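Local coordinates for protein glycosyltransferase (Streptomyces viridochromogenes, PDB 2IUY) that probably transfers a sugar from a nucleotide-activated donor in avilamycin A biosynthesis, as a retaining glycosyltransferase of family GT4, at residues T124-S127 against R128-A132; Y152-A155 against A156-V159; Y202-E205 against I206-R209. All coordinates share one frame; numbering follows the deposited sequence.

Contact 1. Residues T124-S127 against R128-A132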
loop_
_atom_site.group_PDB
_atom_site.type_symbol
_atom_site.label_atom_id
_atom_site.label_comp_id
_atom_site.label_asym_id
_atom_site.label_seq_id
_atom_site.Cartn_x
_atom_site.Cartn_y
_atom_site.Cartn_z
ATOM N N THR A 124 0.837 -6.307 13.607
ATOM C CA THR A 124 2.099 -6.131 12.867
ATOM C C THR A 124 2.089 -4.762 12.185
ATOM O O THR A 124 1.019 -4.216 11.881
ATOM C CB THR A 124 2.311 -7.211 11.726
ATOM O OG1 THR A 124 1.401 -6.943 10.652
ATOM C CG2 THR A 124 2.093 -8.634 12.223
ATOM N N TYR A 125 3.276 -4.236 11.893
ATOM C CA TYR A 125 3.407 -2.912 11.299
ATOM C C TYR A 125 4.173 -3.007 9.996
ATOM O O TYR A 125 5.037 -3.873 9.859
ATOM C CB TYR A 125 4.080 -1.959 12.314
ATOM C CG TYR A 125 3.256 -1.878 13.596
ATOM C CD1 TYR A 125 2.284 -0.896 13.760
ATOM C CD2 TYR A 125 3.433 -2.796 14.632
ATOM C CE1 TYR A 125 1.503 -0.815 14.913
ATOM C CE2 TYR A 125 2.632 -2.737 15.802
ATOM C CZ TYR A 125 1.687 -1.754 15.932
ATOM O OH TYR A 125 0.907 -1.672 17.092
ATOM N N SER A 126 3.859 -2.146 9.019
ATOM C CA SER A 126 4.591 -2.252 7.734
ATOM C C SER A 126 5.972 -1.593 7.786
ATOM O O SER A 126 6.807 -1.814 6.892
ATOM C CB SER A 126 3.776 -1.764 6.519
ATOM O OG SER A 126 2.960 -0.677 6.869
ATOM N N SER A 127 6.225 -0.793 8.822
ATOM C CA SER A 127 7.541 -0.177 8.973
ATOM C C SER A 127 7.916 0.030 10.442
ATOM O O SER A 127 7.061 0.067 11.307
ATOM C CB SER A 127 7.626 1.132 8.173
ATOM O OG SER A 127 6.791 2.150 8.723
ATOM N N ARG A 128 9.211 0.133 10.720
ATOM C CA ARG A 128 9.687 0.572 12.054
ATOM C C ARG A 128 9.160 1.959 12.464
ATOM O O ARG A 128 8.815 2.141 13.602
ATOM C CB ARG A 128 11.227 0.618 12.109
ATOM C CG ARG A 128 11.917 -0.757 12.094
ATOM C CD ARG A 128 13.496 -0.610 12.198
ATOM N NE ARG A 128 14.169 -0.458 10.891
ATOM C CZ ARG A 128 14.717 0.671 10.405
ATOM N NH1 ARG A 128 14.670 1.838 11.084
ATOM N NH2 ARG A 128 15.314 0.648 9.210
ATOM N N ALA A 129 9.155 2.932 11.546
ATOM C CA ALA A 129 8.660 4.298 11.846
ATOM C C ALA A 129 7.206 4.243 12.261
ATOM O O ALA A 129 6.837 4.797 13.273
ATOM C CB ALA A 129 8.836 5.209 10.655
ATOM N N GLN A 130 6.388 3.486 11.530
ATOM C CA GLN A 130 4.985 3.306 11.925
ATOM C C GLN A 130 4.875 2.610 13.284
ATOM O O GLN A 130 4.170 3.083 14.165
ATOM C CB GLN A 130 4.238 2.503 10.878
ATOM C CG GLN A 130 2.761 2.443 11.079
ATOM C CD GLN A 130 2.157 1.195 10.500
ATOM O OE1 GLN A 130 2.873 0.240 10.221
ATOM N NE2 GLN A 130 0.834 1.180 10.326
ATOM N N ARG A 131 5.533 1.463 13.443
ATOM C CA ARG A 131 5.483 0.754 14.731
ATOM C C ARG A 131 5.779 1.699 15.930
ATOM O O ARG A 131 5.044 1.707 16.926
ATOM C CB ARG A 131 6.436 -0.452 14.758
ATOM C CG ARG A 131 6.376 -1.199 16.145
ATOM C CD ARG A 131 7.268 -2.426 16.199
ATOM N NE ARG A 131 8.652 -2.014 16.005
ATOM C CZ ARG A 131 9.688 -2.842 15.967
ATOM N NH1 ARG A 131 9.509 -4.172 16.090
ATOM N NH2 ARG A 131 10.906 -2.331 15.770
ATOM N N ALA A 132 6.854 2.467 15.836
ATOM C CA ALA A 132 7.248 3.467 16.844
ATOM C C ALA A 132 6.138 4.542 17.108
ATOM O O ALA A 132 5.764 4.829 18.258
ATOM C CB ALA A 132 8.546 4.149 16.348
#
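An N-cap joins S127 to Q130 where strand 123-125, at one border of the six-stranded parallel sheet that contains strand 5-9, passes into helix 128-133. S127 OG accepts the N-H of Q130 at 3.1 Å along a fairly straight path. The serine torsion, chi1 68°, sets the hydroxyl between its own backbone N and carbonyl carbon, which brings it to the Q130 N-H. The same OG is also hydrogen-bonded to P253 O, which ties the cap to the neighbouring loop. One residue further on, R131 N donates to S127 O at 3.0 Å and opens the i to i+4 bonding of the helix.

Q130 answers from the helix side. Its extended side chain, with CG anti to the backbone N (chi1 -171°), reaches back to the turn before the helix, where OE1 takes the N-H of S126 at 2.8 Å. The donor lies nearly along the C=O axis, although the hydrogen bond is bent at its hydrogen. Since NE2 is hydrogen-bonded to the carbonyl oxygens of H111 and F113, both ends of this buried amide are engaged and its rotation is fixed.

Y125 fills the angle between strand and helix. Over one face of its ring sits R131 CA, a CH-pi contact 4.0 Å from the centroid, while R131 CG runs alongside Y125 CD2 at 3.7 Å. At the ring edge lies the Q130 amide, turned 85° from the ring plane, with OE1 3.3 Å from Y125 CB. The R131 guanidinium leads away to A140 O. E278 is hydrogen-bonded to the N-H groups of R128 and A129, so that carboxylate and S127 together satisfy the first amides of the helix. A parallel strand running through an N-capped turn into a helix belongs to the beta-alpha alternation of the Rossmann-like domains of the GT-B fold.

Contact 2. Residues Y152-A155 against A156-V159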
loop_
_atom_site.group_PDB
_atom_site.type_symbol
_atom_site.label_atom_id
_atom_site.label_comp_id
_atom_site.label_asym_id
_atom_site.label_seq_id
_atom_site.Cartn_x
_atom_site.Cartn_y
_atom_site.Cartn_z
ATOM N N TYR A 152 1.958 -7.106 -12.022
ATOM C CA TYR A 152 2.574 -5.898 -12.579
ATOM C C TYR A 152 3.264 -6.194 -13.899
ATOM O O TYR A 152 3.485 -7.373 -14.266
ATOM C CB TYR A 152 3.516 -5.202 -11.559
ATOM C CG TYR A 152 2.701 -4.810 -10.332
ATOM C CD1 TYR A 152 2.037 -3.569 -10.253
ATOM C CD2 TYR A 152 2.507 -5.731 -9.299
ATOM C CE1 TYR A 152 1.228 -3.265 -9.145
ATOM C CE2 TYR A 152 1.707 -5.431 -8.214
ATOM C CZ TYR A 152 1.085 -4.218 -8.141
ATOM O OH TYR A 152 0.313 -4.006 -7.028
ATOM N N ARG A 153 3.593 -5.119 -14.610
ATOM C CA ARG A 153 4.312 -5.253 -15.855
ATOM C C ARG A 153 5.731 -5.746 -15.580
ATOM O O ARG A 153 6.410 -5.307 -14.628
ATOM C CB ARG A 153 4.334 -3.945 -16.644
ATOM C CG ARG A 153 3.000 -3.406 -17.066
ATOM C CD ARG A 153 2.334 -4.187 -18.204
ATOM N NE ARG A 153 1.023 -3.598 -18.494
ATOM C CZ ARG A 153 -0.148 -4.209 -18.326
ATOM N NH1 ARG A 153 -0.208 -5.480 -17.925
ATOM N NH2 ARG A 153 -1.281 -3.557 -18.622
ATOM N N SER A 154 6.168 -6.627 -16.460
ATOM C CA SER A 154 7.411 -7.310 -16.349
ATOM C C SER A 154 8.401 -6.742 -17.339
ATOM O O SER A 154 8.042 -5.959 -18.229
ATOM C CB SER A 154 7.173 -8.795 -16.631
ATOM O OG SER A 154 6.919 -8.967 -18.014
ATOM N N ALA A 155 9.661 -7.139 -17.208
ATOM C CA ALA A 155 10.697 -6.747 -18.180
ATOM C C ALA A 155 10.320 -7.207 -19.609
ATOM O O ALA A 155 10.498 -6.456 -20.580
ATOM C CB ALA A 155 12.053 -7.292 -17.764
ATOM N N ALA A 156 9.746 -8.411 -19.706
ATOM C CA ALA A 156 9.311 -9.007 -20.972
ATOM C C ALA A 156 8.147 -8.268 -21.671
ATOM O O ALA A 156 8.041 -8.296 -22.906
ATOM C CB ALA A 156 8.973 -10.482 -20.759
ATOM N N ASP A 157 7.281 -7.615 -20.886
ATOM C CA ASP A 157 6.235 -6.727 -21.444
ATOM C C ASP A 157 6.787 -5.558 -22.251
ATOM O O ASP A 157 6.072 -4.974 -23.073
ATOM C CB ASP A 157 5.294 -6.175 -20.359
ATOM C CG ASP A 157 4.431 -7.261 -19.719
ATOM O OD1 ASP A 157 4.083 -8.247 -20.415
ATOM O OD2 ASP A 157 4.114 -7.159 -18.507
ATOM N N GLN A 158 8.033 -5.197 -21.997
ATOM C CA GLN A 158 8.699 -4.156 -22.815
ATOM C C GLN A 158 7.880 -2.874 -22.952
ATOM O O GLN A 158 7.755 -2.289 -24.052
ATOM C CB GLN A 158 9.065 -4.711 -24.196
ATOM C CG GLN A 158 10.239 -5.663 -24.116
ATOM C CD GLN A 158 10.491 -6.363 -25.416
ATOM O OE1 GLN A 158 9.553 -6.698 -26.144
ATOM N NE2 GLN A 158 11.760 -6.566 -25.735
ATOM N N VAL A 159 7.310 -2.437 -21.831
ATOM C CA VAL A 159 6.663 -1.111 -21.771
ATOM C C VAL A 159 7.681 0.012 -22.068
ATOM O O VAL A 159 8.711 0.124 -21.406
ATOM C CB VAL A 159 5.987 -0.902 -20.408
ATOM C CG1 VAL A 159 5.381 0.534 -20.302
ATOM C CG2 VAL A 159 4.914 -1.976 -20.173
HETATM O O HOH W 1 8.255 -3.398 -19.164
#
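S154, just before a type I beta turn from A155 to Q158, and D157, within it, grip each other's main chain with their side chains. D157 OD2 receives the N-H of S154 at 2.9 Å; the bond is straight (167°), but the donor stands above the carboxylate plane. In return S154 OG, held between its backbone N and carbonyl carbon (chi1 72°), accepts D157 N at 3.2 Å. The turn itself is closed by Q158 N donating to A155 O at 3.1 Å, and one water bridges S154 O to V159 N.

R153 crosses D157 at about a right angle, its guanidinium plane 87° from the carboxylate. The arginine meets the aspartate with its aliphatic part, CD lying 3.5 Å from D157 OD2, and V159 CG2 packs against R153 CG at 3.9 Å. The charged end goes to E223 and D227 of helix 222-231 in salt bridges, while Y152 OH is hydrogen-bonded to E260, a UDP-binding residue. The whole is a type I beta turn in a surface loop, braced by reciprocal side-chain to main-chain bonds between a serine and an aspartate three residues apart.

Contact 3. Residues Y202-E205 against I206-R209; sequences YFDE and ITRR
Y202 and I206, one turn apart on helix 200-210, make up the close-packed side of this contact. I206 CD1 lies over one face of the tyrosine ring, 3.8 Å from the centroid, in a CH-pi contact displaced toward the ring's rim; Y202 CE2 is the nearest ring atom. The phenol reaches this place with CG anti to the backbone N (chi1 -172°), and its OH is hydrogen-bonded to L178 N, at the start of helix 177-187. A177 and L178 also touch I206, which is buried between that helix and V214 of strand 214-216.

F203 and T207 repeat the theme at the next position: T207 CG2 stands over a face of the phenyl ring, 4.1 Å from its centroid, and the F203 side chain also touches A197 and P216, the latter in strand 214-216. The two threonine branches divide their work. While the methyl meets the ring, OG1 donates to D204 O at 3.0 Å. R208 N donates to that same oxygen at 2.9 Å, and the two donors approach from one face of the carbonyl plane.

Toward solvent the contacts become polar and looser. E205 and R209 run side by side in the same direction, with E205 CG 3.6 Å from R209 CD, and end in a salt bridge from E205 OE2 to R209 NH1 at 2.9 Å. Its hydrogen-bond geometry is weak (122°), and the carboxylate and guanidinium planes are 62° apart. R208 adds little to this pair: its NH2 passes E205 CG at 4.2 Å, though its positive charge may still be felt by the nearby carboxylate. Aromatic and aliphatic groups inward, with an i to i+4 ion pair outward, characterise an amphipathic helix, here the crossover of the beta-alpha-beta unit formed with strands 191-194 and 214-216.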
loop_
_atom_site.group_PDB
_atom_site.type_symbol
_atom_site.label_atom_id
_atom_site.label_comp_id
_atom_site.label_asym_id
_atom_site.label_seq_id
_atom_site.Cartn_x
_atom_site.Cartn_y
_atom_site.Cartn_z
ATOM N N TYR A 202 -6.921 22.720 -2.494
ATOM C CA TYR A 202 -5.582 22.121 -2.673
ATOM C C TYR A 202 -5.245 21.889 -4.165
ATOM O O TYR A 202 -4.215 22.357 -4.640
ATOM C CB TYR A 202 -5.438 20.807 -1.879
ATOM C CG TYR A 202 -4.005 20.235 -1.881
ATOM C CD1 TYR A 202 -2.918 21.006 -1.443
ATOM C CD2 TYR A 202 -3.759 18.938 -2.310
ATOM C CE1 TYR A 202 -1.601 20.494 -1.419
ATOM C CE2 TYR A 202 -2.450 18.408 -2.306
ATOM C CZ TYR A 202 -1.383 19.202 -1.866
ATOM O OH TYR A 202 -0.104 18.689 -1.861
ATOM N N PHE A 203 -6.104 21.146 -4.870
ATOM C CA PHE A 203 -5.968 20.921 -6.318
ATOM C C PHE A 203 -5.771 22.246 -7.055
ATOM O O PHE A 203 -4.868 22.352 -7.880
ATOM C CB PHE A 203 -7.201 20.212 -6.867
ATOM C CG PHE A 203 -7.152 19.941 -8.365
ATOM C CD1 PHE A 203 -6.575 18.779 -8.863
ATOM C CD2 PHE A 203 -7.726 20.829 -9.266
ATOM C CE1 PHE A 203 -6.567 18.530 -10.239
ATOM C CE2 PHE A 203 -7.719 20.584 -10.641
ATOM C CZ PHE A 203 -7.154 19.430 -11.121
ATOM N N ASP A 204 -6.593 23.251 -6.726
ATOM C CA ASP A 204 -6.497 24.584 -7.343
ATOM C C ASP A 204 -5.160 25.314 -7.121
ATOM O O ASP A 204 -4.668 26.021 -8.012
ATOM C CB ASP A 204 -7.694 25.464 -6.966
ATOM C CG ASP A 204 -8.974 25.040 -7.689
ATOM O OD1 ASP A 204 -8.932 24.100 -8.531
ATOM O OD2 ASP A 204 -10.034 25.618 -7.384
ATOM N N GLU A 205 -4.581 25.124 -5.938
ATOM C CA GLU A 205 -3.283 25.706 -5.601
ATOM C C GLU A 205 -2.139 25.089 -6.443
ATOM O O GLU A 205 -1.190 25.786 -6.907
ATOM C CB GLU A 205 -2.989 25.501 -4.091
ATOM C CG GLU A 205 -1.658 26.162 -3.598
ATOM C CD GLU A 205 -1.216 25.680 -2.183
ATOM O OE1 GLU A 205 -1.842 24.727 -1.602
ATOM O OE2 GLU A 205 -0.232 26.274 -1.655
ATOM N N ILE A 206 -2.206 23.770 -6.601
ATOM C CA ILE A 206 -1.254 23.050 -7.433
ATOM C C ILE A 206 -1.359 23.522 -8.901
ATOM O O ILE A 206 -0.361 23.701 -9.578
ATOM C CB ILE A 206 -1.515 21.512 -7.347
ATOM C CG1 ILE A 206 -1.264 20.987 -5.910
ATOM C CG2 ILE A 206 -0.678 20.745 -8.395
ATOM C CD1 ILE A 206 -1.889 19.611 -5.617
ATOM N N THR A 207 -2.585 23.721 -9.380
ATOM C CA THR A 207 -2.748 24.097 -10.789
ATOM C C THR A 207 -2.289 25.557 -10.993
ATOM O O THR A 207 -1.604 25.861 -11.954
ATOM C CB THR A 207 -4.181 23.780 -11.330
ATOM O OG1 THR A 207 -5.160 24.354 -10.471
ATOM C CG2 THR A 207 -4.446 22.291 -11.321
ATOM N N ARG A 208 -2.599 26.415 -10.025
ATOM C CA ARG A 208 -2.090 27.785 -9.985
ATOM C C ARG A 208 -0.561 27.873 -10.011
ATOM O O ARG A 208 0.025 28.590 -10.815
ATOM C CB ARG A 208 -2.657 28.508 -8.748
ATOM C CG ARG A 208 -2.183 29.936 -8.597
ATOM C CD ARG A 208 -2.782 30.661 -7.373
ATOM N NE ARG A 208 -2.236 30.235 -6.073
ATOM C CZ ARG A 208 -1.066 30.613 -5.548
ATOM N NH1 ARG A 208 -0.239 31.423 -6.209
ATOM N NH2 ARG A 208 -0.716 30.158 -4.355
ATOM N N ARG A 209 0.081 27.146 -9.112
ATOM C CA ARG A 209 1.513 27.249 -8.924
ATOM C C ARG A 209 2.321 26.457 -9.946
ATOM O O ARG A 209 3.401 26.902 -10.319
ATOM C CB ARG A 209 1.887 26.852 -7.493
ATOM C CG ARG A 209 1.273 27.825 -6.476
ATOM C CD ARG A 209 1.460 27.387 -5.024
ATOM N NE ARG A 209 2.831 26.969 -4.721
ATOM C CZ ARG A 209 3.296 26.811 -3.476
ATOM N NH1 ARG A 209 2.492 27.048 -2.433
ATOM N NH2 ARG A 209 4.565 26.449 -3.276
#

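Overall arrangement
All three contacts are local, but they occupy different settings. Contact 1 is the most buried: it joins the border strand of one parallel sheet to the following helix, and the polar groups of its buried cap and glutamine find partners within the protein. Contacts 2 and 3 are surface features, the former a loop turn with a bridging water, the latter a helix beside the second sheet. Side-chain to main-chain bonds are prominent in 124-132 and 152-159, whereas 202-209 is set apart by two aliphatic-on-ring contacts and an ion pair. No two touch; their centres are about 31 to 34 Å apart, and contacts 1 and 2 lie on opposite sides of the chain's centre.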